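Local coordinates for response regulator aspartate phosphatase H (Bacillus subtilis, PDB 3Q15), which dephosphorylates the response regulator Spo0F to hold back sporulation and acts on ComA to control competence, at residues I23-S27 against L84-E89; L57-R61 against L95-L99; K100-F105 against E126-L131. All blocks are in the same frame, centred on the assembly; numbering follows the deposited sequence.

Contact 1: I23-S27 against L84-E89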
loop_
_atom_site.group_PDB
_atom_site.type_symbol
_atom_site.label_atom_id
_atom_site.label_comp_id
_atom_site.label_asym_id
_atom_site.label_seq_id
_atom_site.Cartn_x
_atom_site.Cartn_y
_atom_site.Cartn_z
ATOM N N ILE A 23 9.357 -4.305 31.609
ATOM C CA ILE A 23 10.722 -4.806 31.702
ATOM C C ILE A 23 11.749 -3.697 31.486
ATOM O O ILE A 23 12.695 -3.556 32.263
ATOM C CB ILE A 23 10.971 -5.935 30.682
ATOM C CG1 ILE A 23 10.213 -7.197 31.098
ATOM C CG2 ILE A 23 12.460 -6.227 30.561
ATOM C CD1 ILE A 23 10.331 -8.339 30.110
ATOM N N ARG A 24 11.555 -2.907 30.434
ATOM C CA ARG A 24 12.529 -1.882 30.063
ATOM C C ARG A 24 12.577 -0.729 31.066
ATOM O O ARG A 24 13.523 0.057 31.073
ATOM C CB ARG A 24 12.276 -1.370 28.642
ATOM C CG ARG A 24 12.401 -2.453 27.579
ATOM C CD ARG A 24 12.421 -1.871 26.179
ATOM N NE ARG A 24 13.687 -1.214 25.865
ATOM C CZ ARG A 24 13.803 0.064 25.519
ATOM N NH1 ARG A 24 12.729 0.838 25.446
ATOM N NH2 ARG A 24 14.997 0.568 25.243
ATOM N N GLN A 25 11.554 -0.642 31.911
ATOM C CA GLN A 25 11.545 0.323 33.004
ATOM C C GLN A 25 11.827 -0.393 34.318
ATOM O O GLN A 25 11.647 0.167 35.398
ATOM C CB GLN A 25 10.213 1.070 33.069
ATOM C CG GLN A 25 9.954 1.941 31.858
ATOM C CD GLN A 25 8.638 2.682 31.943
ATOM O OE1 GLN A 25 7.931 2.823 30.947
ATOM N NE2 GLN A 25 8.305 3.167 33.132
ATOM N N PHE A 26 12.266 -1.643 34.207
ATOM C CA PHE A 26 12.690 -2.429 35.360
ATOM C C PHE A 26 11.672 -2.427 36.498
ATOM O O PHE A 26 12.035 -2.254 37.662
ATOM C CB PHE A 26 14.046 -1.935 35.870
ATOM C CG PHE A 26 15.159 -2.102 34.881
ATOM C CD1 PHE A 26 15.978 -3.217 34.924
ATOM C CD2 PHE A 26 15.385 -1.148 33.904
ATOM C CE1 PHE A 26 17.002 -3.374 34.012
ATOM C CE2 PHE A 26 16.409 -1.301 32.989
ATOM C CZ PHE A 26 17.218 -2.415 33.044
ATOM N N SER A 27 10.403 -2.618 36.158
ATOM C CA SER A 27 9.362 -2.737 37.172
ATOM C C SER A 27 9.008 -4.203 37.368
ATOM O O SER A 27 8.162 -4.744 36.660
ATOM C CB SER A 27 8.118 -1.945 36.771
ATOM O OG SER A 27 7.170 -1.929 37.828
ATOM N N LEU A 84 21.239 1.414 33.048
ATOM C CA LEU A 84 21.030 -0.015 33.226
ATOM C C LEU A 84 20.516 -0.644 31.936
ATOM O O LEU A 84 20.856 -1.782 31.608
ATOM C CB LEU A 84 20.045 -0.262 34.370
ATOM C CG LEU A 84 20.019 -1.666 34.973
ATOM C CD1 LEU A 84 21.392 -2.055 35.503
ATOM C CD2 LEU A 84 18.979 -1.748 36.078
ATOM N N LEU A 85 19.701 0.108 31.204
ATOM C CA LEU A 85 19.120 -0.367 29.953
ATOM C C LEU A 85 20.200 -0.593 28.896
ATOM O O LEU A 85 20.198 -1.610 28.202
ATOM C CB LEU A 85 18.070 0.629 29.449
ATOM C CG LEU A 85 16.911 0.103 28.605
ATOM C CD1 LEU A 85 16.343 -1.188 29.181
ATOM C CD2 LEU A 85 15.827 1.168 28.486
ATOM N N GLU A 86 21.125 0.354 28.779
ATOM C CA GLU A 86 22.210 0.245 27.811
ATOM C C GLU A 86 23.121 -0.934 28.155
ATOM O O GLU A 86 23.712 -1.560 27.274
ATOM C CB GLU A 86 23.011 1.550 27.760
ATOM C CG GLU A 86 24.106 1.586 26.705
ATOM C CD GLU A 86 25.372 0.883 27.151
ATOM O OE1 GLU A 86 25.573 0.745 28.376
ATOM O OE2 GLU A 86 26.164 0.469 26.278
ATOM N N THR A 87 23.218 -1.232 29.446
ATOM C CA THR A 87 24.052 -2.324 29.932
ATOM C C THR A 87 23.507 -3.672 29.468
ATOM O O THR A 87 24.261 -4.572 29.108
ATOM C CB THR A 87 24.150 -2.306 31.473
ATOM O OG1 THR A 87 24.728 -1.065 31.900
ATOM C CG2 THR A 87 25.013 -3.452 31.977
ATOM N N ILE A 88 22.188 -3.802 29.474
ATOM C CA ILE A 88 21.545 -5.050 29.088
ATOM C C ILE A 88 21.423 -5.204 27.573
ATOM O O ILE A 88 21.644 -6.287 27.038
ATOM C CB ILE A 88 20.152 -5.176 29.734
ATOM C CG1 ILE A 88 20.285 -5.259 31.255
ATOM C CG2 ILE A 88 19.413 -6.394 29.200
ATOM C CD1 ILE A 88 18.964 -5.411 31.981
ATOM N N GLU A 89 21.074 -4.121 26.886
ATOM C CA GLU A 89 20.777 -4.181 25.453
ATOM C C GLU A 89 22.010 -4.322 24.558
ATOM O O GLU A 89 22.009 -5.103 23.606
ATOM C CB GLU A 89 19.968 -2.955 25.027
ATOM C CG GLU A 89 18.594 -2.879 25.648
ATOM C CD GLU A 89 17.802 -1.688 25.155
ATOM O OE1 GLU A 89 16.613 -1.590 25.512
ATOM O OE2 GLU A 89 18.366 -0.853 24.412
#
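R24 and F26, at the C-terminal end of helix 9-24, meet one side of helix 81-89, R24 by charge and F26 by apolar packing. Followed outward, R24 first brings CB near L85 CD1, 4.1 Å away. The chain then bends at chi3 (74°), and this puts the guanidinium beside E89. NE donates to E89 OE1 at 3.0 Å, nearly along the C-O axis of that oxygen. CZ sits between E89 OE1 and the methyl L85 CD2, nearer the oxygen. NH2 donates to the same OE1 at 2.7 Å, on its syn side and straighter (152°) than the NE bond, completing a side-on salt bridge in which two N-H groups grip one oxygen. The guanidinium and carboxylate planes differ by 21°, so the pair is nearly coplanar, and L85 CD2 covers one guanidinium face, 3.4 Å from NH2.

F26 has positive phi and is the C-prime residue of a Schellman motif: its N bonds to I23 O, while S27 N bonds to M22 O, which closes the helix. CB of F26 points toward helix 81-89, and the ring meets L84, L85 and I88. L84 CD2 lies over one face, 3.5 Å from the ring centroid, a CH-pi contact. I88 CD1 meets the ring edge at CE1, at 3.5 Å, whereas L85 CD1 approaches CE2 obliquely.

This is a surface contact in an all-helical region. The end of helix 9-24 lies against helix 81-89, with helix 49-67 touching both through R61, which packs on I23 and L85, and L69 of a loop packs on both F26 and L84.

Contact 2: L57-R61 against L95-L99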
loop_
_atom_site.group_PDB
_atom_site.type_symbol
_atom_site.label_atom_id
_atom_site.label_comp_id
_atom_site.label_asym_id
_atom_site.label_seq_id
_atom_site.Cartn_x
_atom_site.Cartn_y
_atom_site.Cartn_z
ATOM N N LEU A 57 11.333 -15.517 23.820
ATOM C CA LEU A 57 12.355 -14.482 23.818
ATOM C C LEU A 57 12.095 -13.476 24.942
ATOM O O LEU A 57 13.023 -13.042 25.629
ATOM C CB LEU A 57 12.400 -13.773 22.464
ATOM C CG LEU A 57 12.789 -14.621 21.249
ATOM C CD1 LEU A 57 12.665 -13.805 19.966
ATOM C CD2 LEU A 57 14.200 -15.189 21.401
ATOM N N MET A 58 10.831 -13.110 25.134
ATOM C CA MET A 58 10.488 -12.178 26.201
ATOM C C MET A 58 10.786 -12.787 27.571
ATOM O O MET A 58 11.247 -12.092 28.474
ATOM C CB MET A 58 9.027 -11.730 26.116
ATOM C CG MET A 58 8.711 -10.542 27.010
ATOM S SD MET A 58 9.695 -9.086 26.600
ATOM C CE MET A 58 9.211 -8.822 24.895
ATOM N N CYS A 59 10.530 -14.084 27.720
ATOM C CA CYS A 59 10.871 -14.790 28.952
ATOM C C CYS A 59 12.361 -14.649 29.258
ATOM O O CYS A 59 12.758 -14.510 30.415
ATOM C CB CYS A 59 10.500 -16.273 28.857
ATOM S SG CYS A 59 8.734 -16.629 29.032
ATOM N N PHE A 60 13.175 -14.684 28.209
ATOM C CA PHE A 60 14.622 -14.581 28.352
ATOM C C PHE A 60 15.005 -13.150 28.715
ATOM O O PHE A 60 15.830 -12.918 29.600
ATOM C CB PHE A 60 15.313 -15.016 27.055
ATOM C CG PHE A 60 16.818 -15.030 27.134
ATOM C CD1 PHE A 60 17.481 -16.054 27.792
ATOM C CD2 PHE A 60 17.567 -14.033 26.529
ATOM C CE1 PHE A 60 18.865 -16.072 27.862
ATOM C CE2 PHE A 60 18.951 -14.046 26.595
ATOM C CZ PHE A 60 19.601 -15.068 27.261
ATOM N N ARG A 61 14.392 -12.196 28.025
ATOM C CA ARG A 61 14.625 -10.785 28.294
ATOM C C ARG A 61 14.199 -10.453 29.721
ATOM O O ARG A 61 14.870 -9.693 30.417
ATOM C CB ARG A 61 13.864 -9.923 27.286
ATOM C CG ARG A 61 14.082 -8.434 27.448
ATOM C CD ARG A 61 15.561 -8.075 27.422
ATOM N NE ARG A 61 15.756 -6.632 27.545
ATOM C CZ ARG A 61 15.809 -5.988 28.704
ATOM N NH1 ARG A 61 15.691 -6.660 29.840
ATOM N NH2 ARG A 61 15.983 -4.675 28.732
ATOM N N LEU A 95 18.924 -10.020 20.075
ATOM C CA LEU A 95 17.723 -10.225 20.874
ATOM C C LEU A 95 16.872 -8.964 20.887
ATOM O O LEU A 95 15.664 -9.005 20.648
ATOM C CB LEU A 95 18.097 -10.596 22.310
ATOM C CG LEU A 95 16.928 -10.590 23.296
ATOM C CD1 LEU A 95 15.905 -11.656 22.921
ATOM C CD2 LEU A 95 17.415 -10.780 24.724
ATOM N N THR A 96 17.515 -7.838 21.168
ATOM C CA THR A 96 16.813 -6.567 21.250
ATOM C C THR A 96 16.182 -6.214 19.903
ATOM O O THR A 96 15.052 -5.735 19.845
ATOM C CB THR A 96 17.759 -5.443 21.719
ATOM O OG1 THR A 96 18.327 -5.804 22.983
ATOM C CG2 THR A 96 17.012 -4.129 21.866
ATOM N N GLY A 97 16.916 -6.465 18.824
ATOM C CA GLY A 97 16.419 -6.206 17.486
ATOM C C GLY A 97 15.226 -7.071 17.118
ATOM O O GLY A 97 14.266 -6.593 16.518
ATOM N N LEU A 98 15.283 -8.350 17.477
ATOM C CA LEU A 98 14.191 -9.267 17.172
ATOM C C LEU A 98 12.940 -8.923 17.973
ATOM O O LEU A 98 11.831 -8.921 17.434
ATOM C CB LEU A 98 14.614 -10.713 17.432
ATOM C CG LEU A 98 13.670 -11.795 16.903
ATOM C CD1 LEU A 98 13.175 -11.452 15.503
ATOM C CD2 LEU A 98 14.361 -13.151 16.919
ATOM N N LEU A 99 13.123 -8.627 19.259
ATOM C CA LEU A 99 12.006 -8.221 20.110
ATOM C C LEU A 99 11.308 -7.000 19.532
ATOM O O LEU A 99 10.080 -6.950 19.461
ATOM C CB LEU A 99 12.481 -7.913 21.533
ATOM C CG LEU A 99 12.980 -9.087 22.371
ATOM C CD1 LEU A 99 13.395 -8.592 23.747
ATOM C CD2 LEU A 99 11.910 -10.160 22.480
HETATM O O HOH W 1 15.981 -6.111 24.861
#
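The helical segments around L57 and L99, whose CA atoms are 7.3 Å apart, run at 132° to each other, with axes 10.8 Å apart at closest approach: an inclined, largely antiparallel packing. It joins helix 49-67, the last helix of the N-terminal three-helix bundle, to helix 93-113, which runs on into the predicted first TPR.

The interface is apolar, with leucine methyls doing most of the touching. L57 touches three leucines, two at CB and one at CD1. Its CB faces L99 CD2 at 3.6 Å and, more loosely, L95 CD1, while its CD1 reaches L98 CD2 at 3.5 Å, the two side chains crossing at about a right angle. L99 splits its branches: CD2 also meets M58 CE, and CD1 lies against the aliphatic part of R61, 3.8 Å from CG. L95 splits likewise. A chi1 of 170° swings its CG away from the amide, and CD2 comes to the edge of the F60 ring, 3.7 Å from CD2 of that ring. Cutting L95 back to an alanine takes away both methyls, which is likely to leave the F60 edge without its neighbour, L57 CB with L99 CD2 alone of its two, and a gap between the helices. Another protein of the assembly borders this packing: its backbone touches L57 and L98, and one of its apolar side chains touches F60.

R61 turns its polar end elsewhere. Its extended first torsion lays CB and CG along L99 CD1, and the bend at chi2 (54°) then turns CD and NE aside; there NE donates to a water in the guanidinium plane at 2.7 Å, and that water in turn donates to T96 OG1 at 3.0 Å.

Contact 3: K100-F105 against E126-L131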
loop_
_atom_site.group_PDB
_atom_site.type_symbol
_atom_site.label_atom_id
_atom_site.label_comp_id
_atom_site.label_asym_id
_atom_site.label_seq_id
_atom_site.Cartn_x
_atom_site.Cartn_y
_atom_site.Cartn_z
ATOM N N LYS A 100 12.099 -6.014 19.126
ATOM C CA LYS A 100 11.558 -4.804 18.536
ATOM C C LYS A 100 10.721 -5.149 17.310
ATOM O O LYS A 100 9.645 -4.591 17.107
ATOM C CB LYS A 100 12.684 -3.842 18.157
ATOM C CG LYS A 100 12.200 -2.506 17.622
ATOM C CD LYS A 100 13.359 -1.541 17.432
ATOM C CE LYS A 100 12.863 -0.136 17.121
ATOM N NZ LYS A 100 13.989 0.823 16.937
ATOM N N TYR A 101 11.220 -6.078 16.501
ATOM C CA TYR A 101 10.532 -6.482 15.280
ATOM C C TYR A 101 9.179 -7.105 15.591
ATOM O O TYR A 101 8.171 -6.781 14.961
ATOM C CB TYR A 101 11.383 -7.473 14.480
ATOM C CG TYR A 101 10.598 -8.214 13.418
ATOM C CD1 TYR A 101 10.178 -9.522 13.621
ATOM C CD2 TYR A 101 10.261 -7.597 12.221
ATOM C CE1 TYR A 101 9.457 -10.198 12.656
ATOM C CE2 TYR A 101 9.539 -8.264 11.253
ATOM C CZ TYR A 101 9.140 -9.565 11.472
ATOM O OH TYR A 101 8.422 -10.228 10.499
ATOM N N TYR A 102 9.163 -7.999 16.570
ATOM C CA TYR A 102 7.931 -8.663 16.973
ATOM C C TYR A 102 6.912 -7.693 17.568
ATOM O O TYR A 102 5.727 -7.759 17.243
ATOM C CB TYR A 102 8.237 -9.786 17.963
ATOM C CG TYR A 102 8.665 -11.079 17.302
ATOM C CD1 TYR A 102 9.686 -11.852 17.842
ATOM C CD2 TYR A 102 8.042 -11.532 16.145
ATOM C CE1 TYR A 102 10.079 -13.033 17.247
ATOM C CE2 TYR A 102 8.428 -12.716 15.541
ATOM C CZ TYR A 102 9.450 -13.462 16.101
ATOM O OH TYR A 102 9.851 -14.640 15.520
ATOM N N SER A 103 7.370 -6.797 18.438
ATOM C CA SER A 103 6.460 -5.868 19.097
ATOM C C SER A 103 5.708 -5.036 18.063
ATOM O O SER A 103 4.512 -4.802 18.201
ATOM C CB SER A 103 7.207 -4.955 20.080
ATOM O OG SER A 103 8.107 -4.093 19.399
ATOM N N LEU A 104 6.424 -4.605 17.030
ATOM C CA LEU A 104 5.848 -3.814 15.949
ATOM C C LEU A 104 4.964 -4.668 15.045
ATOM O O LEU A 104 3.906 -4.229 14.590
ATOM C CB LEU A 104 6.960 -3.168 15.120
ATOM C CG LEU A 104 7.813 -2.102 15.809
ATOM C CD1 LEU A 104 9.076 -1.819 15.008
ATOM C CD2 LEU A 104 7.002 -0.825 16.025
ATOM N N PHE A 105 5.409 -5.892 14.780
ATOM C CA PHE A 105 4.674 -6.791 13.905
ATOM C C PHE A 105 3.318 -7.135 14.501
ATOM O O PHE A 105 2.283 -6.923 13.871
ATOM C CB PHE A 105 5.467 -8.072 13.632
ATOM C CG PHE A 105 4.702 -9.090 12.828
ATOM C CD1 PHE A 105 4.710 -9.046 11.439
ATOM C CD2 PHE A 105 3.961 -10.077 13.459
ATOM C CE1 PHE A 105 4.000 -9.978 10.693
ATOM C CE2 PHE A 105 3.245 -11.012 12.721
ATOM C CZ PHE A 105 3.266 -10.962 11.334
ATOM N N GLU A 126 7.112 0.207 9.926
ATOM C CA GLU A 126 8.132 0.260 10.968
ATOM C C GLU A 126 8.734 -1.119 11.207
ATOM O O GLU A 126 9.934 -1.248 11.450
ATOM C CB GLU A 126 7.564 0.826 12.277
ATOM C CG GLU A 126 7.113 2.279 12.188
ATOM C CD GLU A 126 8.212 3.208 11.691
ATOM O OE1 GLU A 126 8.020 3.852 10.636
ATOM O OE2 GLU A 126 9.264 3.303 12.356
ATOM N N ALA A 127 7.894 -2.148 11.137
ATOM C CA ALA A 127 8.349 -3.518 11.340
ATOM C C ALA A 127 9.339 -3.937 10.255
ATOM O O ALA A 127 10.385 -4.525 10.546
ATOM C CB ALA A 127 7.161 -4.471 11.387
ATOM N N GLU A 128 9.011 -3.625 9.005
ATOM C CA GLU A 128 9.878 -3.977 7.883
ATOM C C GLU A 128 11.287 -3.392 8.042
ATOM O O GLU A 128 12.272 -4.041 7.691
ATOM C CB GLU A 128 9.261 -3.551 6.544
ATOM C CG GLU A 128 10.002 -4.112 5.322
ATOM C CD GLU A 128 9.347 -3.749 3.997
ATOM O OE1 GLU A 128 8.185 -3.284 4.009
ATOM O OE2 GLU A 128 9.995 -3.928 2.941
ATOM N N LYS A 129 11.382 -2.180 8.587
ATOM C CA LYS A 129 12.683 -1.521 8.755
ATOM C C LYS A 129 13.615 -2.312 9.667
ATOM O O LYS A 129 14.827 -2.099 9.662
ATOM C CB LYS A 129 12.524 -0.098 9.300
ATOM C CG LYS A 129 11.669 0.823 8.444
ATOM C CD LYS A 129 11.677 2.247 8.991
ATOM C CE LYS A 129 10.460 3.036 8.521
ATOM N NZ LYS A 129 10.309 3.025 7.040
ATOM N N GLU A 130 13.044 -3.217 10.457
ATOM C CA GLU A 130 13.826 -4.054 11.364
ATOM C C GLU A 130 14.375 -5.298 10.670
ATOM O O GLU A 130 15.328 -5.917 11.147
ATOM C CB GLU A 130 12.992 -4.465 12.577
ATOM C CG GLU A 130 12.568 -3.306 13.459
ATOM C CD GLU A 130 13.752 -2.498 13.951
ATOM O OE1 GLU A 130 13.626 -1.258 14.043
ATOM O OE2 GLU A 130 14.805 -3.103 14.242
ATOM N N LEU A 131 13.770 -5.663 9.546
ATOM C CA LEU A 131 14.191 -6.849 8.806
ATOM C C LEU A 131 15.659 -6.825 8.377
ATOM O O LEU A 131 16.355 -7.825 8.523
ATOM C CB LEU A 131 13.289 -7.088 7.591
ATOM C CG LEU A 131 11.959 -7.799 7.844
ATOM C CD1 LEU A 131 12.184 -9.166 8.467
ATOM C CD2 LEU A 131 11.076 -6.956 8.729
HETATM O O HOH W 2 16.112 -0.187 15.418
#
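The predicted first TPR, residues 101-134, takes in most of both segments; in it L104 packs on A127, their CA atoms 5.3 Å apart. So small a separation is consistent with A127 offering only a methyl: its CB lies 4.0 Å from L104 CB and also sits beside F105 N. L104 CD1 continues past it to the backbone of E126, 3.7 Å from E126 O.

A close helix-to-helix approach over a small residue is characteristic of the TPR helical hairpin, consistent with A127, whose CB is its only side-chain atom, serving so here. A type I turn from E128 to L131 follows and brings L131 and E130 back to Y101. The Y101 torsion (chi1 164°) brings the CD2-CE2 edge of its ring to A127 O and L131 CD2; A127 O lies in plane at that edge, 3.5 Å from CD2. L131 CD2 approaches Y101 CE2 obliquely at a tight 3.2 Å.

E130 bends at chi2 (-56°), and its side chain crosses the extended K100 at about a right angle, OE1 resting against K100 CD and CE. K100 NZ and E130 OE1 form a long salt bridge of 3.6 Å, bridged as well by a water that accepts from NZ and donates to OE1. Helix 137-153 continues the stack, F143 packing on Y101 and E128, and E128 OE1 pairs with R125 of the second subunit.

From the N terminus, helix 9-24 ends at contact 1, which closes back on the chain only when helix 81-89 arrives. Within that long loop helix 49-67 opens contact 2, which closes on helix 93-113 after contact 1 is complete, so the two cross along the sequence. They also meet in space: besides the packing round R61 already noted, I88 lies on its guanidinium and I23 on M58. Contact 3 follows in series, a short hairpin closure starting at the very next residue. L57 CD1 packing on Y102 CE1 at 3.8 Å links the two. Together they tie the N-terminal bundle through helix 81-89 and helix 93-113 to the first predicted TPR.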